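B-129 (Sulfolobus virus 1, PDB 2WBT) binds zinc through two C2H2-type zinc fingers, is essential for virus function and probably acts as a DNA-binding protein. Local coordinates at residues A[94-108]-A[113-125]. Numbering follows the deposited sequence. Where two conformers were deposited one is given.
With ZN (zinc ion), chain D; ZN (zinc ion), chain C.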
loop_
_atom_site.group_PDB
_atom_site.type_symbol
_atom_site.label_atom_id
_atom_site.label_comp_id
_atom_site.label_asym_id
_atom_site.label_seq_id
_atom_site.Cartn_x
_atom_site.Cartn_y
_atom_site.Cartn_z
ATOM N N ILE A 94 -0.911 23.694 4.931
ATOM C CA ILE A 94 -1.763 23.446 3.770
ATOM C C ILE A 94 -2.409 24.736 3.274
ATOM O O ILE A 94 -2.463 24.983 2.068
ATOM C CB ILE A 94 -2.852 22.396 4.079
ATOM C CG1 ILE A 94 -2.243 20.993 4.079
ATOM C CG2 ILE A 94 -3.978 22.456 3.053
ATOM C CD1 ILE A 94 -3.193 19.915 4.556
ATOM N N ARG A 95 -2.886 25.556 4.206
ATOM C CA ARG A 95 -3.544 26.812 3.853
ATOM C C ARG A 95 -2.585 27.842 3.249
ATOM O O ARG A 95 -2.924 28.491 2.258
ATOM C CB ARG A 95 -4.251 27.417 5.069
ATOM C CG ARG A 95 -4.920 28.746 4.772
ATOM C CD ARG A 95 -5.948 29.113 5.814
ATOM N NE ARG A 95 -6.557 30.408 5.523
ATOM C CZ ARG A 95 -7.516 30.975 6.251
ATOM N NH1 ARG A 95 -7.996 30.369 7.332
ATOM N NH2 ARG A 95 -8.000 32.160 5.894
ATOM N N TYR A 96 -1.399 27.985 3.838
ATOM C CA TYR A 96 -0.481 29.073 3.466
ATOM C C TYR A 96 0.811 28.653 2.753
ATOM O O TYR A 96 1.386 29.456 2.015
ATOM C CB TYR A 96 -0.122 29.898 4.705
ATOM C CG TYR A 96 -1.306 30.598 5.335
ATOM C CD1 TYR A 96 -1.779 31.803 4.823
ATOM C CD2 TYR A 96 -1.954 30.055 6.441
ATOM C CE1 TYR A 96 -2.867 32.450 5.398
ATOM C CE2 TYR A 96 -3.041 30.692 7.023
ATOM C CZ TYR A 96 -3.494 31.889 6.496
ATOM O OH TYR A 96 -4.571 32.525 7.069
ATOM N N THR A 97 1.263 27.417 2.958
ATOM C CA THR A 97 2.617 27.012 2.539
ATOM C C THR A 97 2.696 25.935 1.441
ATOM O O THR A 97 3.714 25.837 0.753
ATOM C CB THR A 97 3.444 26.544 3.763
ATOM O OG1 THR A 97 3.323 27.502 4.822
ATOM C CG2 THR A 97 4.916 26.382 3.401
ATOM N N GLU A 98 1.640 25.142 1.269
ATOM C CA GLU A 98 1.653 24.050 0.287
ATOM C C GLU A 98 1.191 24.541 -1.091
ATOM O O GLU A 98 0.018 24.874 -1.271
ATOM C CB GLU A 98 0.774 22.889 0.771
ATOM C CG GLU A 98 0.714 21.692 -0.177
ATOM C CD GLU A 98 2.083 21.275 -0.686
ATOM O OE1 GLU A 98 2.887 20.749 0.120
ATOM O OE2 GLU A 98 2.355 21.481 -1.888
ATOM N N HIS A 99 2.114 24.571 -2.054
ATOM C CA HIS A 99 1.847 25.139 -3.387
ATOM C C HIS A 99 1.959 24.162 -4.565
ATOM O O HIS A 99 1.882 24.589 -5.719
ATOM C CB HIS A 99 2.785 26.322 -3.651
ATOM C CG HIS A 99 2.677 27.417 -2.639
ATOM N ND1 HIS A 99 1.505 28.103 -2.405
ATOM C CD2 HIS A 99 3.599 27.953 -1.806
ATOM C CE1 HIS A 99 1.708 29.010 -1.467
ATOM N NE2 HIS A 99 2.971 28.940 -1.087
ATOM N N THR A 100 2.134 22.869 -4.300
ATOM C CA THR A 100 2.276 21.892 -5.389
ATOM C C THR A 100 0.958 21.676 -6.139
ATOM O O THR A 100 -0.101 21.537 -5.525
ATOM C CB THR A 100 2.796 20.525 -4.897
ATOM O OG1 THR A 100 3.127 19.703 -6.026
ATOM C CG2 THR A 100 1.751 19.815 -4.061
ATOM N N LYS A 101 1.039 21.653 -7.468
ATOM C CA LYS A 101 -0.124 21.394 -8.321
ATOM C C LYS A 101 -0.150 19.956 -8.835
ATOM O O LYS A 101 -1.150 19.526 -9.400
ATOM C CB LYS A 101 -0.140 22.340 -9.524
ATOM C CG LYS A 101 0.062 23.808 -9.191
ATOM C CD LYS A 101 -1.145 24.405 -8.488
ATOM C CE LYS A 101 -0.903 25.861 -8.120
ATOM N NZ LYS A 101 0.203 26.030 -7.140
ATOM N N VAL A 102 0.948 19.225 -8.656
ATOM C CA VAL A 102 1.043 17.849 -9.141
ATOM C C VAL A 102 0.755 16.866 -8.013
ATOM O O VAL A 102 1.216 17.049 -6.883
ATOM C CB VAL A 102 2.438 17.537 -9.722
ATOM C CG1 VAL A 102 2.406 16.232 -10.500
ATOM C CG2 VAL A 102 2.915 18.673 -10.617
ATOM N N CYS A 103 -0.009 15.828 -8.333
ATOM C CA CYS A 103 -0.299 14.765 -7.375
ATOM C C CYS A 103 0.921 13.855 -7.228
ATOM O O CYS A 103 1.374 13.281 -8.227
ATOM C CB CYS A 103 -1.527 13.962 -7.814
ATOM S SG CYS A 103 -1.806 12.446 -6.857
ATOM N N PRO A 104 1.441 13.701 -5.981
ATOM C CA PRO A 104 2.676 12.940 -5.752
ATOM C C PRO A 104 2.565 11.472 -6.167
ATOM O O PRO A 104 3.582 10.788 -6.299
ATOM C CB PRO A 104 2.871 13.040 -4.232
ATOM C CG PRO A 104 1.522 13.299 -3.695
ATOM C CD PRO A 104 0.880 14.189 -4.705
ATOM N N VAL A 105 1.334 11.011 -6.375
ATOM C CA VAL A 105 1.047 9.617 -6.688
ATOM C C VAL A 105 0.955 9.371 -8.197
ATOM O O VAL A 105 1.726 8.585 -8.748
ATOM C CB VAL A 105 -0.272 9.166 -6.018
ATOM C CG1 VAL A 105 -0.461 7.664 -6.168
ATOM C CG2 VAL A 105 -0.287 9.560 -4.545
ATOM N N CYS A 106 0.016 10.047 -8.855
ATOM C CA CYS A 106 -0.289 9.799 -10.278
ATOM C C CYS A 106 0.296 10.818 -11.257
ATOM O O CYS A 106 0.307 10.573 -12.462
ATOM C CB CYS A 106 -1.799 9.704 -10.492
ATOM S SG CYS A 106 -2.638 11.295 -10.570
ATOM N N LYS A 107 0.756 11.959 -10.748
ATOM C CA LYS A 107 1.445 12.968 -11.568
ATOM C C LYS A 107 0.524 13.785 -12.475
ATOM O O LYS A 107 0.973 14.364 -13.468
ATOM C CB LYS A 107 2.559 12.321 -12.402
ATOM C CG LYS A 107 3.600 11.629 -11.561
ATOM C CD LYS A 107 4.513 12.645 -10.906
ATOM C CE LYS A 107 5.144 12.102 -9.643
ATOM N NZ LYS A 107 6.416 12.803 -9.316
ATOM N N LYS A 108 -0.748 13.840 -12.101
ATOM C CA LYS A 108 -1.746 14.630 -12.805
ATOM C C LYS A 108 -1.696 16.068 -12.289
ATOM O O LYS A 108 -1.449 16.288 -11.102
ATOM C CB LYS A 108 -3.124 14.026 -12.561
ATOM C CG LYS A 108 -4.230 14.655 -13.359
ATOM C CD LYS A 108 -5.572 14.148 -12.897
ATOM C CE LYS A 108 -6.626 15.136 -13.233
ATOM N NZ LYS A 108 -7.990 14.607 -12.920
ATOM N N THR A 113 -3.782 24.008 -5.737
ATOM C CA THR A 113 -3.287 22.918 -4.891
ATOM C C THR A 113 -4.436 22.298 -4.088
ATOM O O THR A 113 -4.329 21.162 -3.623
ATOM C CB THR A 113 -2.154 23.375 -3.940
ATOM O OG1 THR A 113 -2.707 24.041 -2.797
ATOM C CG2 THR A 113 -1.192 24.308 -4.654
ATOM N N ASP A 114 -5.526 23.048 -3.926
ATOM C CA ASP A 114 -6.756 22.520 -3.326
ATOM C C ASP A 114 -7.429 21.488 -4.239
ATOM O O ASP A 114 -8.026 20.527 -3.753
ATOM C CB ASP A 114 -7.734 23.654 -2.998
ATOM C CG ASP A 114 -7.349 24.415 -1.741
ATOM O OD1 ASP A 114 -7.126 25.642 -1.830
ATOM O OD2 ASP A 114 -7.263 23.787 -0.664
ATOM N N SER A 115 -7.339 21.695 -5.552
ATOM C CA SER A 115 -7.810 20.705 -6.527
ATOM C C SER A 115 -6.909 19.469 -6.512
ATOM O O SER A 115 -7.377 18.347 -6.712
ATOM C CB SER A 115 -7.848 21.298 -7.937
ATOM O OG SER A 115 -8.646 22.466 -7.979
ATOM N N ALA A 116 -5.616 19.691 -6.284
ATOM C CA ALA A 116 -4.657 18.603 -6.093
ATOM C C ALA A 116 -4.971 17.805 -4.824
ATOM O O ALA A 116 -4.822 16.583 -4.803
ATOM C CB ALA A 116 -3.239 19.150 -6.033
ATOM N N LEU A 117 -5.401 18.503 -3.772
ATOM C CA LEU A 117 -5.800 17.858 -2.512
ATOM C C LEU A 117 -7.026 16.966 -2.684
ATOM O O LEU A 117 -7.000 15.790 -2.314
ATOM C CB LEU A 117 -6.090 18.896 -1.418
ATOM C CG LEU A 117 -4.913 19.470 -0.626
ATOM C CD1 LEU A 117 -5.420 20.364 0.495
ATOM C CD2 LEU A 117 -4.012 18.373 -0.069
ATOM N N ASP A 118 -8.097 17.536 -3.234
ATOM C CA ASP A 118 -9.345 16.796 -3.463
ATOM C C ASP A 118 -9.089 15.555 -4.306
ATOM O O ASP A 118 -9.683 14.503 -4.069
ATOM C CB ASP A 118 -10.392 17.666 -4.169
ATOM C CG ASP A 118 -10.741 18.925 -3.393
ATOM O OD1 ASP A 118 -10.472 18.982 -2.173
ATOM O OD2 ASP A 118 -11.289 19.863 -4.008
ATOM N N HIS A 119 -8.205 15.689 -5.293
ATOM C CA HIS A 119 -7.846 14.567 -6.164
ATOM C C HIS A 119 -7.159 13.435 -5.401
ATOM O O HIS A 119 -7.532 12.269 -5.553
ATOM C CB HIS A 119 -6.958 15.039 -7.323
ATOM C CG HIS A 119 -6.196 13.933 -7.989
ATOM N ND1 HIS A 119 -6.726 13.142 -8.999
ATOM C CD2 HIS A 119 -4.923 13.507 -7.799
ATOM C CE1 HIS A 119 -5.814 12.268 -9.389
ATOM N NE2 HIS A 119 -4.710 12.468 -8.676
ATOM N N VAL A 120 -6.167 13.776 -4.581
ATOM C CA VAL A 120 -5.424 12.767 -3.817
ATOM C C VAL A 120 -6.318 12.056 -2.792
ATOM O O VAL A 120 -6.040 10.925 -2.394
ATOM C CB VAL A 120 -4.185 13.379 -3.121
ATOM C CG1 VAL A 120 -3.458 12.333 -2.282
ATOM C CG2 VAL A 120 -3.241 13.975 -4.152
ATOM N N CYS A 121 -7.392 12.721 -2.376
ATOM C CA CYS A 121 -8.385 12.114 -1.489
ATOM C C CYS A 121 -9.422 11.298 -2.263
ATOM O O CYS A 121 -9.767 10.190 -1.861
ATOM C CB CYS A 121 -9.100 13.192 -0.673
ATOM S SG CYS A 121 -10.376 12.559 0.455
ATOM N N LYS A 122 -9.927 11.850 -3.361
ATOM C CA LYS A 122 -10.992 11.195 -4.132
ATOM C C LYS A 122 -10.528 9.970 -4.909
ATOM O O LYS A 122 -11.236 8.966 -4.949
ATOM C CB LYS A 122 -11.637 12.171 -5.111
ATOM C CG LYS A 122 -12.683 13.077 -4.486
ATOM C CD LYS A 122 -13.341 14.005 -5.511
ATOM C CE LYS A 122 -12.403 14.423 -6.649
ATOM N NZ LYS A 122 -12.886 15.657 -7.341
ATOM N N LYS A 123 -9.358 10.057 -5.538
ATOM C CA LYS A 123 -8.873 8.971 -6.400
ATOM C C LYS A 123 -7.658 8.209 -5.861
ATOM O O LYS A 123 -7.210 7.252 -6.493
ATOM C CB LYS A 123 -8.611 9.494 -7.816
ATOM C CG LYS A 123 -9.866 9.463 -8.680
ATOM C CD LYS A 123 -9.790 10.392 -9.876
ATOM C CE LYS A 123 -8.892 9.846 -10.967
ATOM N NZ LYS A 123 -8.899 10.751 -12.152
ATOM N N HIS A 124 -7.123 8.622 -4.714
ATOM C CA HIS A 124 -6.066 7.847 -4.039
ATOM C C HIS A 124 -6.386 7.547 -2.582
ATOM O O HIS A 124 -5.671 6.783 -1.921
ATOM C CB HIS A 124 -4.726 8.561 -4.167
ATOM C CG HIS A 124 -4.342 8.834 -5.585
ATOM N ND1 HIS A 124 -3.798 7.867 -6.402
ATOM C CD2 HIS A 124 -4.455 9.948 -6.343
ATOM C CE1 HIS A 124 -3.576 8.380 -7.598
ATOM N NE2 HIS A 124 -3.965 9.643 -7.590
ATOM N N ASN A 125 -7.474 8.152 -2.109
ATOM C CA ASN A 125 -8.027 7.905 -0.788
ATOM C C ASN A 125 -7.113 8.283 0.365
ATOM O O ASN A 125 -7.157 7.664 1.428
ATOM C CB ASN A 125 -8.455 6.445 -0.659
ATOM C CG ASN A 125 -9.817 6.301 -0.025
ATOM O OD1 ASN A 125 -10.633 5.493 -0.468
ATOM N ND2 ASN A 125 -10.080 7.088 1.013
HETATM ZN ZN ZN D . -2.992 11.388 -8.469
HETATM ZN ZN ZN C . 2.652 19.618 1.941
HETATM O O HOH W 1 -9.017 14.253 -10.323
#
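Cys103 and Cys106 meet His119 and His124 around one zinc ion, a worked example of how a metal supplements the small hydrophobic core of a small domain. Cys103 CB lies 3.4 Å from His119 CD2 and also packs on Val120 CG2; SG, swung opposite the backbone N (chi1 170°), then reaches the zinc at 2.3 Å. Val120 CG2 is 3.4 Å from Cys103 SG, closer than it is to CB. This sulfur lies in the plane of the His119 ring, at its edge, and accepts a hydrogen bond from Val105 N, joined by a weak one from Cys106 N. Cys106 SG binds the metal at 2.1 Å, while NE2 of both histidines completes the site. Val105 lays its CB over one face of the His124 ring, 3.8 Å from the centroid, a CH-pi contact over the ring of a zinc ligand; Tyr62 of helix 60-72 also packs on this valine. On His119 the far nitrogen, ND1, donates to a water 2.9 Å away that Lys108 NZ also holds, so the ring is held at both nitrogens, by the zinc through NE2 and by the water through ND1. Toward the start of helix 113-122 the contact reaches the preceding finger: Thr113 OG1 donates to Glu98 O at 3.2 Å, from a position tilted out of the carbonyl plane, and Ile94 CG2 touches Leu117 CD1. Glu98 OE1 itself binds the second zinc with Cys77, Cys80 and His93; the residue whose carbonyl takes the Thr113 bond is thus also a ligand of the neighbouring site. With two thiolates, the C2H2 site would be close to neutral overall, and the N-H groups directed at Cys103 SG would probably temper that sulfur's negative charge.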